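Local coordinates for protein beta-N-acetylhexosaminidase (Microbacterium sp. HJ5, PDB 7BWG) that probably hydrolyses terminal non-reducing N-acetyl-D-hexosamine residues from N-acetyl-beta-D-hexosaminides, as a beta-N-acetylglucosaminidase of glycoside hydrolase family 20, at residues 345-350 / 360-365; 403-408 / 420-425. All blocks are in the same frame, centred on the assembly; numbering follows the deposited sequence.

Contact 1 of 2, residues 345-350 / 360-365; sequences KTPVAW and AGATVG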
loop_
_atom_site.group_PDB
_atom_site.type_symbol
_atom_site.label_atom_id
_atom_site.label_comp_id
_atom_site.label_asym_id
_atom_site.label_seq_id
_atom_site.Cartn_x
_atom_site.Cartn_y
_atom_site.Cartn_z
ATOM N N LYS A 345 -3.457 8.742 -1.987
ATOM C CA LYS A 345 -3.573 9.142 -0.595
ATOM C C LYS A 345 -3.813 10.642 -0.488
ATOM O O LYS A 345 -3.561 11.406 -1.425
ATOM C CB LYS A 345 -2.311 8.766 0.191
ATOM C CG LYS A 345 -1.992 7.282 0.191
ATOM C CD LYS A 345 -3.062 6.488 0.917
ATOM C CE LYS A 345 -2.628 5.049 1.132
ATOM N NZ LYS A 345 -3.710 4.234 1.747
ATOM N N THR A 346 -4.308 11.055 0.675
ATOM C CA THR A 346 -4.466 12.470 0.979
ATOM C C THR A 346 -3.207 12.974 1.670
ATOM O O THR A 346 -2.860 12.465 2.744
ATOM C CB THR A 346 -5.677 12.703 1.868
ATOM O OG1 THR A 346 -6.876 12.482 1.116
ATOM C CG2 THR A 346 -5.679 14.128 2.405
ATOM N N PRO A 347 -2.501 13.950 1.107
ATOM C CA PRO A 347 -1.257 14.412 1.726
ATOM C C PRO A 347 -1.514 15.388 2.862
ATOM O O PRO A 347 -2.450 16.190 2.833
ATOM C CB PRO A 347 -0.515 15.094 0.569
ATOM C CG PRO A 347 -1.553 15.340 -0.506
ATOM C CD PRO A 347 -2.860 14.737 -0.082
ATOM N N VAL A 348 -0.660 15.301 3.879
ATOM C CA VAL A 348 -0.736 16.162 5.053
ATOM C C VAL A 348 0.570 16.934 5.173
ATOM O O VAL A 348 1.646 16.405 4.872
ATOM C CB VAL A 348 -1.018 15.361 6.340
ATOM C CG1 VAL A 348 -1.552 16.278 7.431
ATOM C CG2 VAL A 348 -1.998 14.232 6.061
ATOM N N ALA A 349 0.473 18.187 5.610
ATOM C CA ALA A 349 1.643 19.040 5.759
ATOM C C ALA A 349 1.400 20.020 6.897
ATOM O O ALA A 349 0.282 20.165 7.392
ATOM C CB ALA A 349 1.964 19.785 4.459
ATOM N N TRP A 350 2.469 20.689 7.318
ATOM C CA TRP A 350 2.336 21.753 8.298
ATOM C C TRP A 350 1.830 23.024 7.620
ATOM O O TRP A 350 1.974 23.212 6.408
ATOM C CB TRP A 350 3.671 22.004 9.004
ATOM C CG TRP A 350 4.156 20.811 9.777
ATOM C CD1 TRP A 350 5.143 19.940 9.416
ATOM C CD2 TRP A 350 3.662 20.353 11.039
ATOM N NE1 TRP A 350 5.295 18.971 10.377
ATOM C CE2 TRP A 350 4.398 19.204 11.385
ATOM C CE3 TRP A 350 2.673 20.807 11.914
ATOM C CZ2 TRP A 350 4.172 18.504 12.565
ATOM C CZ3 TRP A 350 2.450 20.112 13.080
ATOM C CH2 TRP A 350 3.195 18.977 13.397
ATOM N N ALA A 360 -3.597 19.871 -4.055
ATOM C CA ALA A 360 -5.027 20.154 -4.091
ATOM C C ALA A 360 -5.711 19.302 -3.034
ATOM O O ALA A 360 -5.617 18.071 -3.076
ATOM C CB ALA A 360 -5.616 19.874 -5.477
ATOM N N GLY A 361 -6.389 19.952 -2.092
ATOM C CA GLY A 361 -7.074 19.228 -1.040
ATOM C C GLY A 361 -6.175 18.681 0.043
ATOM O O GLY A 361 -6.565 17.742 0.743
ATOM N N ALA A 362 -4.980 19.243 0.206
ATOM C CA ALA A 362 -4.041 18.740 1.198
ATOM C C ALA A 362 -4.496 19.096 2.609
ATOM O O ALA A 362 -5.038 20.178 2.853
ATOM C CB ALA A 362 -2.643 19.301 0.940
ATOM N N THR A 363 -4.263 18.174 3.537
ATOM C CA THR A 363 -4.635 18.310 4.938
ATOM C C THR A 363 -3.459 18.890 5.730
ATOM O O THR A 363 -2.301 18.793 5.321
ATOM C CB THR A 363 -5.080 16.945 5.479
ATOM O OG1 THR A 363 -6.363 16.622 4.928
ATOM C CG2 THR A 363 -5.189 16.926 6.994
ATOM N N VAL A 364 -3.768 19.540 6.855
ATOM C CA VAL A 364 -2.798 20.391 7.536
ATOM C C VAL A 364 -2.842 20.183 9.042
ATOM O O VAL A 364 -3.913 19.989 9.624
ATOM C CB VAL A 364 -3.052 21.871 7.201
ATOM C CG1 VAL A 364 -2.321 22.786 8.177
ATOM C CG2 VAL A 364 -2.638 22.134 5.791
ATOM N N GLY A 365 -1.667 20.221 9.672
ATOM C CA GLY A 365 -1.572 20.450 11.099
ATOM C C GLY A 365 -1.104 21.862 11.402
ATOM O O GLY A 365 0.098 22.133 11.373
#
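G361 meets the strand 346-350 at its start, where the methyl CG2 of T346 faces the carbonyl O of G361; this glycine has a positive phi just before the second strand begins. A362 follows, its CB lying near the CG of P347 and the carbonyl O of P347. Regular parallel pairing then begins. T363 N donates to P347 O at 2.8 Å, and T363 O in turn takes A349 N at 2.9 Å, so that donor and acceptor alternate along the pair. That same oxygen also receives a CA-H contact from V348, CA to O 3.1 Å, so two donors of neighbouring residues converge on it. With CG2 of T363 anti to the backbone N (chi1 -72° for OG1), the methyl runs beside the V348 side chain, 3.7 Å from V348 CG1, both pointing to the same face; OG1 meets T346 CG2 in a van der Waals contact at 3.6 Å, the two threonine side chains crossing at about a right angle. V364 turns to the other face with A349, and its CA approaches A349 O. At G365 the ladder continues: G365 N donates to A349 O at 3.0 Å, while G365 O lies at the edge of the W350 indole, near the ring plane on the CE3 side. The indole NE1 is hydrogen-bonded to E232 OE2, and the ring meets H315. The W350 side chain is about 9 Å from that of E320, the predicted proton donor, consistent with the TIM-barrel layout in which the active site lies at the C-terminal ends of the strands. Strand 313-317 flanks 346-350 beyond this pair, strand 391-393 flanks 363-366, and I340 of helix 326-341 packs on P347.

Contact 2 of 2, residues 403-408 / 420-425; sequences MKYPTG and TSVQRA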
loop_
_atom_site.group_PDB
_atom_site.type_symbol
_atom_site.label_atom_id
_atom_site.label_comp_id
_atom_site.label_asym_id
_atom_site.label_seq_id
_atom_site.Cartn_x
_atom_site.Cartn_y
_atom_site.Cartn_z
ATOM N N MET A 403 5.465 20.558 25.715
ATOM C CA MET A 403 5.758 21.851 26.311
ATOM C C MET A 403 5.772 21.744 27.830
ATOM O O MET A 403 4.902 21.104 28.429
ATOM C CB MET A 403 4.730 22.892 25.864
ATOM C CG MET A 403 5.278 24.306 25.780
ATOM S SD MET A 403 6.530 24.484 24.495
ATOM C CE MET A 403 5.545 24.264 23.016
ATOM N N LYS A 404 6.768 22.384 28.447
ATOM C CA LYS A 404 6.965 22.309 29.891
ATOM C C LYS A 404 5.694 22.681 30.647
ATOM O O LYS A 404 4.885 23.493 30.186
ATOM C CB LYS A 404 8.096 23.249 30.316
ATOM C CG LYS A 404 9.448 22.593 30.512
ATOM C CD LYS A 404 10.522 23.652 30.739
ATOM C CE LYS A 404 11.779 23.054 31.348
ATOM N NZ LYS A 404 11.536 22.540 32.726
ATOM N N TYR A 405 5.516 22.064 31.823
ATOM C CA TYR A 405 4.500 22.539 32.747
ATOM C C TYR A 405 5.019 23.772 33.480
ATOM O O TYR A 405 6.215 23.875 33.760
ATOM C CB TYR A 405 4.137 21.464 33.768
ATOM C CG TYR A 405 3.156 20.406 33.310
ATOM C CD1 TYR A 405 1.788 20.595 33.452
ATOM C CD2 TYR A 405 3.597 19.204 32.765
ATOM C CE1 TYR A 405 0.884 19.628 33.044
ATOM C CE2 TYR A 405 2.697 18.228 32.355
ATOM C CZ TYR A 405 1.342 18.447 32.497
ATOM O OH TYR A 405 0.443 17.483 32.091
ATOM N N PRO A 406 4.145 24.727 33.796
ATOM C CA PRO A 406 4.582 25.835 34.657
ATOM C C PRO A 406 4.858 25.393 36.081
ATOM O O PRO A 406 5.696 26.005 36.753
ATOM C CB PRO A 406 3.411 26.823 34.582
ATOM C CG PRO A 406 2.235 25.976 34.247
ATOM C CD PRO A 406 2.744 24.874 33.370
ATOM N N THR A 407 4.183 24.344 36.556
ATOM C CA THR A 407 4.394 23.832 37.906
ATOM C C THR A 407 5.829 23.349 38.078
ATOM O O THR A 407 6.606 23.952 38.828
ATOM C CB THR A 407 3.415 22.697 38.212
ATOM N N GLY A 408 6.186 22.257 37.400
ATOM C CA GLY A 408 7.566 21.842 37.320
ATOM C C GLY A 408 7.801 20.352 37.486
ATOM O O GLY A 408 8.168 19.879 38.565
ATOM N N THR A 420 3.232 25.538 29.375
ATOM C CA THR A 420 1.804 25.413 29.095
ATOM C C THR A 420 1.115 24.796 30.305
ATOM O O THR A 420 1.368 23.635 30.646
ATOM C CB THR A 420 1.563 24.570 27.844
ATOM O OG1 THR A 420 2.060 25.262 26.693
ATOM C CG2 THR A 420 0.076 24.296 27.664
ATOM N N SER A 421 0.248 25.570 30.952
ATOM C CA SER A 421 -0.563 25.031 32.028
ATOM C C SER A 421 -1.680 24.163 31.458
ATOM O O SER A 421 -2.072 24.291 30.293
ATOM C CB SER A 421 -1.151 26.157 32.880
ATOM O OG SER A 421 -2.035 26.967 32.124
ATOM N N VAL A 422 -2.185 23.255 32.296
ATOM C CA VAL A 422 -3.319 22.424 31.894
ATOM C C VAL A 422 -4.505 23.302 31.516
ATOM O O VAL A 422 -5.260 22.988 30.587
ATOM C CB VAL A 422 -3.678 21.431 33.015
ATOM C CG1 VAL A 422 -4.917 20.627 32.649
ATOM C CG2 VAL A 422 -2.507 20.504 33.296
ATOM N N GLN A 423 -4.676 24.423 32.219
ATOM C CA GLN A 423 -5.729 25.371 31.872
ATOM C C GLN A 423 -5.476 25.994 30.505
ATOM O O GLN A 423 -6.386 26.085 29.674
ATOM C CB GLN A 423 -5.828 26.454 32.945
ATOM C CG GLN A 423 -6.600 27.685 32.509
ATOM C CD GLN A 423 -7.220 28.423 33.675
ATOM O OE1 GLN A 423 -6.848 28.212 34.829
ATOM N NE2 GLN A 423 -8.181 29.290 33.381
ATOM N N ARG A 424 -4.240 26.433 30.258
ATOM C CA ARG A 424 -3.904 27.027 28.970
ATOM C C ARG A 424 -4.037 26.020 27.836
ATOM O O ARG A 424 -4.375 26.395 26.707
ATOM C CB ARG A 424 -2.490 27.600 29.025
ATOM C CG ARG A 424 -1.995 28.211 27.736
ATOM C CD ARG A 424 -0.503 28.006 27.625
ATOM N NE ARG A 424 0.156 29.100 26.926
ATOM C CZ ARG A 424 1.454 29.127 26.650
ATOM N NH1 ARG A 424 2.236 28.118 27.009
ATOM N NH2 ARG A 424 1.968 30.163 26.010
ATOM N N ALA A 425 -3.784 24.739 28.115
ATOM C CA ALA A 425 -4.023 23.696 27.124
ATOM C C ALA A 425 -5.502 23.536 26.807
ATOM O O ALA A 425 -5.846 22.972 25.762
ATOM C CB ALA A 425 -3.448 22.364 27.612
#
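The Y405 ring reaches V422 because its CG stands anti to the carbonyl carbon, beside the backbone N (chi1 -81°), which carries the ring's CE1 edge to the valine. With V422 CG1 anti to the backbone N (chi1 176°), CG2 is left beside the backbone N and faces the ring edge, lying in the ring plane with CE1 of Y405 to CG2 of V422 at 3.5 Å. This is therefore an edge contact, and the two side chains run at a slant to each other. One backbone bond fixes the pairing of the segments: T420 N donates to K404 O at 2.8 Å. Next to it, M403 passes the T420 side chain at about a right angle, CG to OG1 3.5 Å, before its chain bends away. The polar partners of T420 OG1 lie elsewhere: it is hydrogen-bonded to D397 O, and R424 NH1 gives it a weak hydrogen bond within the segment.

After S421 the chain enters a short, weakly bonded helix, and S421 is its N-cap. The hydroxyl, set between its backbone N and carbonyl carbon, accepts from R424 N at 2.9 Å, and A425 N bonds to S421 O in the first turn. P406 lies against this start of the helix: its CG is 3.7 Å from S421 CB, and its CD is 3.3 Å from T420 O. The proline thus packs on the peptide leading into the cap. R467 of helix 467-475 makes a cation-pi contact with Y405, donates to M403 O and touches V422, while H510 meets the Y405 ring edge-to-face. W488 and F491 of helix 488-497 pack on V422.

Both contacts belong to the catalytic domain of the family 20 enzyme, but they illustrate two ways of joining chain segments that are near in sequence. Contact 1 is buried and joins neighbouring strands of the sheet by a repeating backbone ladder, with side chains alternating between faces. Contact 2 is only partly buried and joins a loop to the start of a short helix; it has a single backbone bond between its segments and relies more on side-chain packing: a proline on the capping serine, a tyrosine edge on a valine, a methionine across a threonine. Contact 1 reaches the predicted active-site region through its tryptophan, whereas contact 2 lies away from it. Their centres are about 29 Å apart, and they do not touch.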